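Local coordinates for uncharacterized conserved protein (Idiomarina loihiensis, PDB 2QSD) that is of unknown function and belongs to the DUF1543 family, whose sequence pattern occurs twice along its chain, at residues 8-13 with 69-74. Residues are numbered along the deposited sequence; the frame is centred on the assembly and turned at random.
Sequences NKLFLV and YRIHLT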
loop_
_atom_site.group_PDB
_atom_site.type_symbol
_atom_site.label_atom_id
_atom_site.label_comp_id
_atom_site.label_asym_id
_atom_site.label_seq_id
_atom_site.Cartn_x
_atom_site.Cartn_y
_atom_site.Cartn_z
ATOM N N ASN A 8 12.824 -20.906 17.662
ATOM C CA ASN A 8 12.214 -19.718 17.100
ATOM C C ASN A 8 12.579 -19.493 15.640
ATOM O O ASN A 8 13.699 -19.769 15.213
ATOM C CB ASN A 8 12.591 -18.497 17.929
ATOM C CG ASN A 8 11.853 -18.439 19.254
ATOM O OD1 ASN A 8 12.443 -18.137 20.288
ATOM N ND2 ASN A 8 10.556 -18.721 19.227
ATOM N N LYS A 9 11.616 -18.983 14.881
ATOM C CA LYS A 9 11.825 -18.668 13.484
ATOM C C LYS A 9 11.612 -17.172 13.256
ATOM O O LYS A 9 10.750 -16.556 13.885
ATOM C CB LYS A 9 10.849 -19.468 12.625
ATOM C CG LYS A 9 11.086 -20.978 12.609
ATOM C CD LYS A 9 9.913 -21.695 11.934
ATOM C CE LYS A 9 10.150 -23.187 11.792
ATOM N NZ LYS A 9 10.187 -23.881 13.114
ATOM N N LEU A 10 12.410 -16.589 12.369
ATOM C CA LEU A 10 12.177 -15.227 11.913
ATOM C C LEU A 10 11.288 -15.259 10.672
ATOM O O LEU A 10 11.638 -15.864 9.652
ATOM C CB LEU A 10 13.500 -14.509 11.605
ATOM C CG LEU A 10 13.387 -13.072 11.076
ATOM C CD1 LEU A 10 12.813 -12.123 12.129
ATOM C CD2 LEU A 10 14.726 -12.558 10.579
ATOM N N PHE A 11 10.136 -14.611 10.773
ATOM C CA PHE A 11 9.213 -14.505 9.661
ATOM C C PHE A 11 9.133 -13.074 9.160
ATOM O O PHE A 11 9.102 -12.122 9.948
ATOM C CB PHE A 11 7.815 -14.936 10.079
ATOM C CG PHE A 11 7.696 -16.383 10.467
ATOM C CD1 PHE A 11 7.645 -16.748 11.811
ATOM C CD2 PHE A 11 7.578 -17.375 9.494
ATOM C CE1 PHE A 11 7.490 -18.080 12.184
ATOM C CE2 PHE A 11 7.431 -18.712 9.854
ATOM C CZ PHE A 11 7.387 -19.065 11.203
ATOM N N LEU A 12 9.103 -12.932 7.843
ATOM C CA LEU A 12 8.760 -11.671 7.216
ATOM C C LEU A 12 7.346 -11.821 6.662
ATOM O O LEU A 12 7.101 -12.665 5.808
ATOM C CB LEU A 12 9.830 -11.300 6.178
ATOM C CG LEU A 12 9.794 -10.779 4.729
ATOM C CD1 LEU A 12 8.563 -10.029 4.279
ATOM C CD2 LEU A 12 11.036 -9.928 4.494
ATOM N N VAL A 13 6.417 -11.022 7.182
ATOM C CA VAL A 13 4.999 -11.150 6.844
ATOM C C VAL A 13 4.469 -9.911 6.129
ATOM O O VAL A 13 4.815 -8.779 6.469
ATOM C CB VAL A 13 4.113 -11.469 8.090
ATOM C CG1 VAL A 13 4.515 -12.779 8.729
ATOM C CG2 VAL A 13 4.195 -10.382 9.126
ATOM N N TYR A 69 24.696 -15.704 4.817
ATOM C CA TYR A 69 24.667 -15.687 6.280
ATOM C C TYR A 69 23.439 -16.405 6.825
ATOM O O TYR A 69 22.333 -16.218 6.328
ATOM C CB TYR A 69 24.699 -14.249 6.818
ATOM C CG TYR A 69 26.005 -13.513 6.598
ATOM C CD1 TYR A 69 26.970 -13.446 7.604
ATOM C CD2 TYR A 69 26.272 -12.870 5.391
ATOM C CE1 TYR A 69 28.174 -12.766 7.409
ATOM C CE2 TYR A 69 27.471 -12.191 5.185
ATOM C CZ TYR A 69 28.412 -12.144 6.196
ATOM O OH TYR A 69 29.591 -11.466 5.991
ATOM N N ARG A 70 23.655 -17.219 7.853
ATOM C CA ARG A 70 22.600 -17.891 8.598
ATOM C C ARG A 70 22.116 -16.998 9.743
ATOM O O ARG A 70 22.923 -16.372 10.428
ATOM C CB ARG A 70 23.128 -19.217 9.149
ATOM C CG ARG A 70 22.141 -20.043 9.955
ATOM C CD ARG A 70 22.706 -21.417 10.227
ATOM N NE ARG A 70 21.936 -22.138 11.235
ATOM C CZ ARG A 70 22.184 -23.388 11.618
ATOM N NH1 ARG A 70 21.426 -23.952 12.549
ATOM N NH2 ARG A 70 23.185 -24.075 11.077
ATOM N N ILE A 71 20.800 -16.954 9.939
ATOM C CA ILE A 71 20.189 -16.108 10.952
ATOM C C ILE A 71 19.990 -16.898 12.234
ATOM O O ILE A 71 19.376 -17.967 12.226
ATOM C CB ILE A 71 18.846 -15.522 10.449
ATOM C CG1 ILE A 71 19.088 -14.645 9.217
ATOM C CG2 ILE A 71 18.149 -14.725 11.550
ATOM C CD1 ILE A 71 17.866 -14.409 8.377
ATOM N N HIS A 72 20.535 -16.378 13.331
ATOM C CA HIS A 72 20.342 -16.979 14.649
ATOM C C HIS A 72 19.521 -16.050 15.519
ATOM O O HIS A 72 19.645 -14.828 15.415
ATOM C CB HIS A 72 21.682 -17.258 15.325
ATOM C CG HIS A 72 22.486 -18.319 14.650
ATOM N ND1 HIS A 72 22.249 -19.662 14.843
ATOM C CD2 HIS A 72 23.524 -18.237 13.784
ATOM C CE1 HIS A 72 23.106 -20.362 14.121
ATOM N NE2 HIS A 72 23.890 -19.522 13.470
ATOM N N LEU A 73 18.686 -16.636 16.369
ATOM C CA LEU A 73 17.847 -15.869 17.283
ATOM C C LEU A 73 18.142 -16.252 18.726
ATOM O O LEU A 73 18.070 -17.429 19.093
ATOM C CB LEU A 73 16.361 -16.079 16.967
ATOM C CG LEU A 73 15.902 -15.730 15.548
ATOM C CD1 LEU A 73 14.502 -16.273 15.294
ATOM C CD2 LEU A 73 15.976 -14.229 15.276
ATOM N N THR A 74 18.483 -15.251 19.534
ATOM C CA THR A 74 18.844 -15.462 20.939
ATOM C C THR A 74 18.154 -14.462 21.868
ATOM O O THR A 74 17.814 -13.346 21.458
ATOM C CB THR A 74 20.379 -15.375 21.160
ATOM O OG1 THR A 74 20.917 -14.282 20.403
ATOM C CG2 THR A 74 21.071 -16.674 20.739
#
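Leu73 reaches with its CD1 methyl toward the start of strand 9-17 and the loop residue Asn8 before it, and touches mostly backbone there. That methyl, Leu73 CD1, lies 3.6 Å from each of Asn8 O, Lys9 C and Leu10 N, thus against the Asn8-Leu10 main chain. The CB of Asn8 is 3.9 Å from Leu73 CD1. Slightly farther off, the CB of Leu10 stands 4.2 Å from Leu73 CD1. The leucine has CG anti to its own carbonyl carbon (chi1 -57°) and a nearly extended chi2 of 167°, which carries CD1 forward to the other strand while CD2 branches off. Two residues along, the contact becomes purely apolar: Leu10 CD2 meets Ile71 CG2 at 4.2 Å, the two side chains crossing at about a right angle. Ile71 and Leu73 both leave strand 69-74 on the side turned to residues 8-10, whereas His72 between them points away. The strands belong to separate antiparallel sheets; the axes of the segments 9-13 and 69-74 come within 7.8 Å of each other, their N-to-C directions 113° apart. The N-terminal end of strand 9-17 thus meets the Ile71/Leu73 side of strand 69-74 by van der Waals contact, without strand pairing. Behind the contact, Leu10 also rests on Val33 of strand 26-34 and is backbone hydrogen-bonded to Leu63, while Ile71 leans on Leu159 of the adjoining strand 155-161. His72 NE2 is hydrogen-bonded to Glu160 OE2.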